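Local coordinates for uncharacterized protein (Corynebacterium glutamicum, PDB 2NSF) that binds zinc and, as a mycothiol-dependent maleylpyruvate isomerase, catalyses the cis-trans isomerisation of maleylpyruvate to fumarylpyruvate, at residues 82-87 against 130-135; 146-151 against 194-199. One frame throughout, in Å; residues are numbered along the deposited sequence.

Interaction 1: residues 82-87 against 130-135; sequences NLMHWA and VAWRET
Met84 and Ala131 bring the two backbones closest, their CA atoms 6.5 Å apart, where the later part of helix 66-89 passes the last turn of helix 114-133 and the two residues that follow it. Side by side there, Met84 CB and Ala131 CB touch at 4.2 Å. Beyond CB the methionine does most of the work: CG, placed beside the backbone N by chi1 (-66°), meets the indole of Trp132, the bend at chi2 sets SD at its edge, and that at chi3 turns CE to Thr135. Met84 CG lies 3.8 Å from Trp132 CD1, approaching the ring obliquely. The sulfur sits at the ring edge and in its plane, Met84 SD being 4.8 Å from the centroid of the five-membered ring of Trp132, a Met-aromatic contact made beside the indole rather than over it. At the far end Met84 CE comes 3.3 Å from Thr135 OG1, with CG2 of the same threonine also against it. Thr135 OG1 donates to Ala131 O at 2.7 Å, tying the second residue past the helix back to its last turn; Asn88 also hydrogen-bonds this hydroxyl. Trp132 NE1 is bonded to Thr157, which also touches Met84, so helix 156-171 touches side chains of both segments, while helix 29-49 packs on the indole through Leu33 and Ala36, and strand 143-145 meets helix 66-89 at Leu83 and Trp86.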
loop_
_atom_site.group_PDB
_atom_site.type_symbol
_atom_site.label_atom_id
_atom_site.label_comp_id
_atom_site.label_asym_id
_atom_site.label_seq_id
_atom_site.Cartn_x
_atom_site.Cartn_y
_atom_site.Cartn_z
ATOM N N ASN A 82 -10.238 -7.223 -11.028
ATOM C CA ASN A 82 -11.394 -6.611 -11.674
ATOM C C ASN A 82 -10.956 -5.489 -12.604
ATOM O O ASN A 82 -11.431 -5.394 -13.740
ATOM C CB ASN A 82 -12.379 -6.066 -10.637
ATOM C CG ASN A 82 -13.123 -7.167 -9.908
ATOM O OD1 ASN A 82 -13.267 -8.280 -10.425
ATOM N ND2 ASN A 82 -13.615 -6.861 -8.714
ATOM N N LEU A 83 -10.044 -4.645 -12.132
ATOM C CA LEU A 83 -9.560 -3.541 -12.951
ATOM C C LEU A 83 -8.831 -4.057 -14.184
ATOM O O LEU A 83 -8.933 -3.471 -15.262
ATOM C CB LEU A 83 -8.635 -2.626 -12.140
ATOM C CG LEU A 83 -9.264 -1.904 -10.942
ATOM C CD1 LEU A 83 -8.242 -0.944 -10.337
ATOM C CD2 LEU A 83 -10.508 -1.139 -11.381
ATOM N N MET A 84 -8.091 -5.153 -14.041
ATOM C CA MET A 84 -7.380 -5.705 -15.183
ATOM C C MET A 84 -8.361 -6.309 -16.187
ATOM O O MET A 84 -8.115 -6.277 -17.393
ATOM C CB MET A 84 -6.354 -6.754 -14.743
ATOM C CG MET A 84 -5.202 -6.191 -13.911
ATOM S SD MET A 84 -4.542 -4.622 -14.545
ATOM C CE MET A 84 -4.067 -5.066 -16.202
ATOM N N HIS A 85 -9.471 -6.856 -15.694
ATOM C CA HIS A 85 -10.480 -7.432 -16.585
ATOM C C HIS A 85 -11.141 -6.290 -17.349
ATOM O O HIS A 85 -11.387 -6.382 -18.549
ATOM C CB HIS A 85 -11.529 -8.210 -15.787
ATOM C CG HIS A 85 -12.644 -8.750 -16.629
ATOM N ND1 HIS A 85 -13.815 -8.058 -16.852
ATOM C CD2 HIS A 85 -12.752 -9.901 -17.335
ATOM C CE1 HIS A 85 -14.595 -8.758 -17.656
ATOM N NE2 HIS A 85 -13.972 -9.881 -17.966
ATOM N N TRP A 86 -11.424 -5.210 -16.629
ATOM C CA TRP A 86 -12.025 -4.014 -17.205
ATOM C C TRP A 86 -11.093 -3.520 -18.312
ATOM O O TRP A 86 -11.528 -3.197 -19.421
ATOM C CB TRP A 86 -12.159 -2.961 -16.096
ATOM C CG TRP A 86 -12.675 -1.597 -16.492
ATOM C CD1 TRP A 86 -12.891 -1.115 -17.757
ATOM C CD2 TRP A 86 -12.996 -0.526 -15.598
ATOM N NE1 TRP A 86 -13.326 0.189 -17.699
ATOM C CE2 TRP A 86 -13.398 0.575 -16.386
ATOM C CE3 TRP A 86 -12.982 -0.388 -14.202
ATOM C CZ2 TRP A 86 -13.783 1.798 -15.825
ATOM C CZ3 TRP A 86 -13.364 0.823 -13.644
ATOM C CH2 TRP A 86 -13.760 1.901 -14.457
ATOM N N ALA A 87 -9.801 -3.488 -18.007
ATOM C CA ALA A 87 -8.796 -3.027 -18.954
ATOM C C ALA A 87 -8.697 -3.889 -20.211
ATOM O O ALA A 87 -8.629 -3.364 -21.323
ATOM C CB ALA A 87 -7.437 -2.959 -18.271
ATOM N N VAL A 130 -1.568 -13.970 -13.123
ATOM C CA VAL A 130 -1.995 -14.456 -14.430
ATOM C C VAL A 130 -2.651 -13.308 -15.182
ATOM O O VAL A 130 -2.394 -13.108 -16.367
ATOM C CB VAL A 130 -3.013 -15.621 -14.312
ATOM C CG1 VAL A 130 -3.626 -15.929 -15.680
ATOM C CG2 VAL A 130 -2.322 -16.860 -13.769
ATOM N N ALA A 131 -3.497 -12.552 -14.484
ATOM C CA ALA A 131 -4.187 -11.420 -15.098
ATOM C C ALA A 131 -3.170 -10.465 -15.707
ATOM O O ALA A 131 -3.341 -9.996 -16.832
ATOM C CB ALA A 131 -5.041 -10.693 -14.062
ATOM N N TRP A 132 -2.107 -10.177 -14.960
ATOM C CA TRP A 132 -1.066 -9.282 -15.455
ATOM C C TRP A 132 -0.307 -9.884 -16.634
ATOM O O TRP A 132 -0.058 -9.202 -17.629
ATOM C CB TRP A 132 -0.070 -8.936 -14.344
ATOM C CG TRP A 132 -0.591 -7.966 -13.329
ATOM C CD1 TRP A 132 -1.502 -6.968 -13.539
ATOM C CD2 TRP A 132 -0.168 -7.841 -11.967
ATOM N NE1 TRP A 132 -1.670 -6.230 -12.393
ATOM C CE2 TRP A 132 -0.861 -6.743 -11.410
ATOM C CE3 TRP A 132 0.734 -8.550 -11.158
ATOM C CZ2 TRP A 132 -0.681 -6.331 -10.084
ATOM C CZ3 TRP A 132 0.915 -8.142 -9.835
ATOM C CH2 TRP A 132 0.209 -7.043 -9.313
ATOM N N ARG A 133 0.060 -11.155 -16.521
ATOM C CA ARG A 133 0.802 -11.824 -17.586
ATOM C C ARG A 133 0.047 -11.880 -18.910
ATOM O O ARG A 133 0.655 -11.817 -19.979
ATOM C CB ARG A 133 1.182 -13.252 -17.174
ATOM C CG ARG A 133 2.162 -13.349 -16.018
ATOM C CD ARG A 133 2.965 -14.643 -16.096
ATOM N NE ARG A 133 2.123 -15.805 -16.365
ATOM C CZ ARG A 133 2.577 -17.049 -16.493
ATOM N NH1 ARG A 133 3.876 -17.301 -16.373
ATOM N NH2 ARG A 133 1.735 -18.042 -16.742
ATOM N N GLU A 134 -1.276 -11.990 -18.843
ATOM C CA GLU A 134 -2.079 -12.078 -20.059
ATOM C C GLU A 134 -2.629 -10.744 -20.553
ATOM O O GLU A 134 -3.405 -10.707 -21.511
ATOM C CB GLU A 134 -3.225 -13.071 -19.852
ATOM C CG GLU A 134 -2.759 -14.421 -19.315
ATOM C CD GLU A 134 -3.857 -15.469 -19.314
ATOM O OE1 GLU A 134 -5.030 -15.107 -19.102
ATOM O OE2 GLU A 134 -3.541 -16.661 -19.510
ATOM N N THR A 135 -2.224 -9.653 -19.913
ATOM C CA THR A 135 -2.685 -8.323 -20.299
ATOM C C THR A 135 -1.996 -7.853 -21.577
ATOM O O THR A 135 -0.774 -7.943 -21.705
ATOM C CB THR A 135 -2.423 -7.301 -19.168
ATOM O OG1 THR A 135 -3.238 -7.629 -18.038
ATOM C CG2 THR A 135 -2.749 -5.882 -19.627
#

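Interaction 2: residues 146-151 against 194-199; sequences TAQGRT and TQKWTS. With SO4 (sulfate ion), chain B.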
loop_
_atom_site.group_PDB
_atom_site.type_symbol
_atom_site.label_atom_id
_atom_site.label_comp_id
_atom_site.label_asym_id
_atom_site.label_seq_id
_atom_site.Cartn_x
_atom_site.Cartn_y
_atom_site.Cartn_z
ATOM N N THR A 146 -9.936 3.872 -9.520
ATOM C CA THR A 146 -9.516 3.249 -8.268
ATOM C C THR A 146 -10.688 3.364 -7.303
ATOM O O THR A 146 -11.651 4.085 -7.574
ATOM C CB THR A 146 -8.305 3.964 -7.631
ATOM O OG1 THR A 146 -8.718 5.226 -7.095
ATOM C CG2 THR A 146 -7.209 4.184 -8.659
ATOM N N ALA A 147 -10.608 2.658 -6.181
ATOM C CA ALA A 147 -11.677 2.701 -5.192
ATOM C C ALA A 147 -11.786 4.097 -4.593
ATOM O O ALA A 147 -12.837 4.476 -4.073
ATOM C CB ALA A 147 -11.422 1.671 -4.097
ATOM N N GLN A 148 -10.701 4.864 -4.675
ATOM C CA GLN A 148 -10.680 6.220 -4.139
ATOM C C GLN A 148 -11.148 7.264 -5.152
ATOM O O GLN A 148 -11.082 8.464 -4.892
ATOM C CB GLN A 148 -9.273 6.573 -3.638
ATOM C CG GLN A 148 -8.879 5.878 -2.339
ATOM C CD GLN A 148 -9.745 6.293 -1.165
ATOM O OE1 GLN A 148 -10.970 6.132 -1.199
ATOM N NE2 GLN A 148 -9.122 6.830 -0.124
ATOM N N GLY A 149 -11.610 6.807 -6.312
ATOM C CA GLY A 149 -12.109 7.721 -7.321
ATOM C C GLY A 149 -11.102 8.301 -8.294
ATOM O O GLY A 149 -11.424 9.228 -9.037
ATOM N N ARG A 150 -9.884 7.769 -8.309
ATOM C CA ARG A 150 -8.871 8.281 -9.220
ATOM C C ARG A 150 -8.927 7.602 -10.584
ATOM O O ARG A 150 -9.136 6.391 -10.686
ATOM C CB ARG A 150 -7.481 8.123 -8.614
ATOM C CG ARG A 150 -7.280 8.935 -7.342
ATOM C CD ARG A 150 -5.904 8.672 -6.749
ATOM N NE ARG A 150 -4.880 8.883 -7.752
ATOM C CZ ARG A 150 -3.920 8.021 -8.074
ATOM N NH1 ARG A 150 -3.812 6.842 -7.471
ATOM N NH2 ARG A 150 -3.075 8.341 -9.034
ATOM N N THR A 151 -8.749 8.402 -11.631
ATOM C CA THR A 151 -8.763 7.896 -12.989
ATOM C C THR A 151 -7.312 7.651 -13.391
ATOM O O THR A 151 -6.527 8.587 -13.561
ATOM C CB THR A 151 -9.454 8.900 -13.939
ATOM O OG1 THR A 151 -10.825 9.042 -13.552
ATOM C CG2 THR A 151 -9.406 8.408 -15.370
ATOM N N THR A 194 2.123 12.743 0.736
ATOM C CA THR A 194 2.102 14.183 0.939
ATOM C C THR A 194 1.307 14.889 -0.153
ATOM O O THR A 194 0.727 15.948 0.088
ATOM C CB THR A 194 3.537 14.761 1.062
ATOM O OG1 THR A 194 4.319 14.398 -0.078
ATOM C CG2 THR A 194 4.202 14.219 2.324
ATOM N N GLN A 195 1.255 14.297 -1.341
ATOM C CA GLN A 195 0.469 14.879 -2.428
ATOM C C GLN A 195 -1.002 14.727 -2.054
ATOM O O GLN A 195 -1.808 15.638 -2.266
ATOM C CB GLN A 195 0.741 14.157 -3.744
ATOM C CG GLN A 195 2.039 14.582 -4.427
ATOM C CD GLN A 195 2.444 13.636 -5.530
ATOM O OE1 GLN A 195 1.825 12.588 -5.720
ATOM N NE2 GLN A 195 3.495 13.989 -6.262
ATOM N N LYS A 196 -1.353 13.571 -1.496
ATOM C CA LYS A 196 -2.732 13.335 -1.088
ATOM C C LYS A 196 -3.123 14.347 -0.014
ATOM O O LYS A 196 -4.175 14.979 -0.112
ATOM C CB LYS A 196 -2.918 11.905 -0.563
ATOM C CG LYS A 196 -4.381 11.543 -0.341
ATOM C CD LYS A 196 -4.572 10.075 0.011
ATOM C CE LYS A 196 -6.054 9.720 0.038
ATOM N NZ LYS A 196 -6.287 8.272 0.316
ATOM N N TRP A 197 -2.281 14.514 1.004
ATOM C CA TRP A 197 -2.570 15.481 2.066
ATOM C C TRP A 197 -2.747 16.876 1.475
ATOM O O TRP A 197 -3.664 17.608 1.839
ATOM C CB TRP A 197 -1.442 15.543 3.097
ATOM C CG TRP A 197 -1.243 14.290 3.896
ATOM C CD1 TRP A 197 -2.120 13.251 4.041
ATOM C CD2 TRP A 197 -0.103 13.967 4.702
ATOM N NE1 TRP A 197 -1.594 12.300 4.886
ATOM C CE2 TRP A 197 -0.356 12.715 5.305
ATOM C CE3 TRP A 197 1.113 14.615 4.973
ATOM C CZ2 TRP A 197 0.561 12.096 6.167
ATOM C CZ3 TRP A 197 2.028 14.000 5.832
ATOM C CH2 TRP A 197 1.742 12.752 6.415
ATOM N N THR A 198 -1.848 17.247 0.570
ATOM C CA THR A 198 -1.918 18.559 -0.060
ATOM C C THR A 198 -3.254 18.754 -0.759
ATOM O O THR A 198 -3.906 19.793 -0.599
ATOM C CB THR A 198 -0.799 18.743 -1.102
ATOM O OG1 THR A 198 0.478 18.675 -0.457
ATOM C CG2 THR A 198 -0.943 20.093 -1.794
ATOM N N SER A 199 -3.667 17.756 -1.529
ATOM C CA SER A 199 -4.924 17.851 -2.257
ATOM C C SER A 199 -6.108 18.037 -1.314
ATOM O O SER A 199 -7.104 18.650 -1.687
ATOM C CB SER A 199 -5.145 16.607 -3.121
ATOM O OG SER A 199 -5.431 15.461 -2.332
HETATM S S SO4 B . -5.705 5.303 -4.729
HETATM O O1 SO4 B . -6.651 5.998 -5.621
HETATM O O2 SO4 B . -6.050 3.878 -4.649
HETATM O O3 SO4 B . -5.789 5.899 -3.390
HETATM O O4 SO4 B . -4.337 5.436 -5.258
#
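Gln148 and Lys196 reach toward each other from a turn and a helix whose backbones stay well apart, 11.1 Å between their CA atoms, and their side chains cross at about a right angle. Lys196 covers the greater part of the gap: with CG anti to the backbone N (chi1 -171°) and the rest of its chain extended, it puts the ammonium group beside the carboxamide end of Gln148. The glutamine is folded at chi2 (-64°), and its CB and CG lie against a sulfate, Gln148 CG 3.3 Å from sulfate O3. This ion, probably taken up from the crystallisation liquor, lies against the side chains of Thr146, Gln148 and Arg150 of the hairpin loop between strands 143-145 and 151-153, which holds a type I beta turn running from Thr146 to Gly149, with Gly149 at positive phi (87°). Thr146 OG1 is the hub of the loop: it accepts the backbone N-H of Arg150, with Arg150 N at 3.0 Å, and, weakly, that of Gln148, and donates to sulfate O1 at 2.7 Å. Just past the turn, Arg150 presents the edge of its guanidinium to the sulfate, whose sulfur lies in the guanidinium plane. Arg150 NH1 gives a bond of 2.7 Å to sulfate O4 and a long, weak one to O1; Arg163 NH1 is another donor to the ion, which is thus gripped by Thr146, Arg150 and Arg163. The Gln148 side chain is about 10 Å from the zinc. On the helix side, Ser199 OG turns back to Lys196 O at 2.6 Å in the last turn of helix 183-199, and Lys196 also packs on Trp260 near the C-terminus.

How the interactions relate
Along the chain, both segments of interaction 1 come before those of interaction 2, and their centres lie 23 Å apart, with nearest atoms about 5 Å from each other but not touching. The first joins helices 66-89 and 114-133 within the N-terminal family region. The second links the loop between strands 143-145 and 151-153 of that region to helix 183-199 of the C-terminal one, a light surface contact between the two parts. Strand 143-145 connects them structurally: it packs on helix 66-89 and leads into the sulfate-binding turn. Of the zinc ligands, His72 lies on helix 66-89, Glu164 and His168 on helix 156-171, which ties the first contact to the metal-bearing framework.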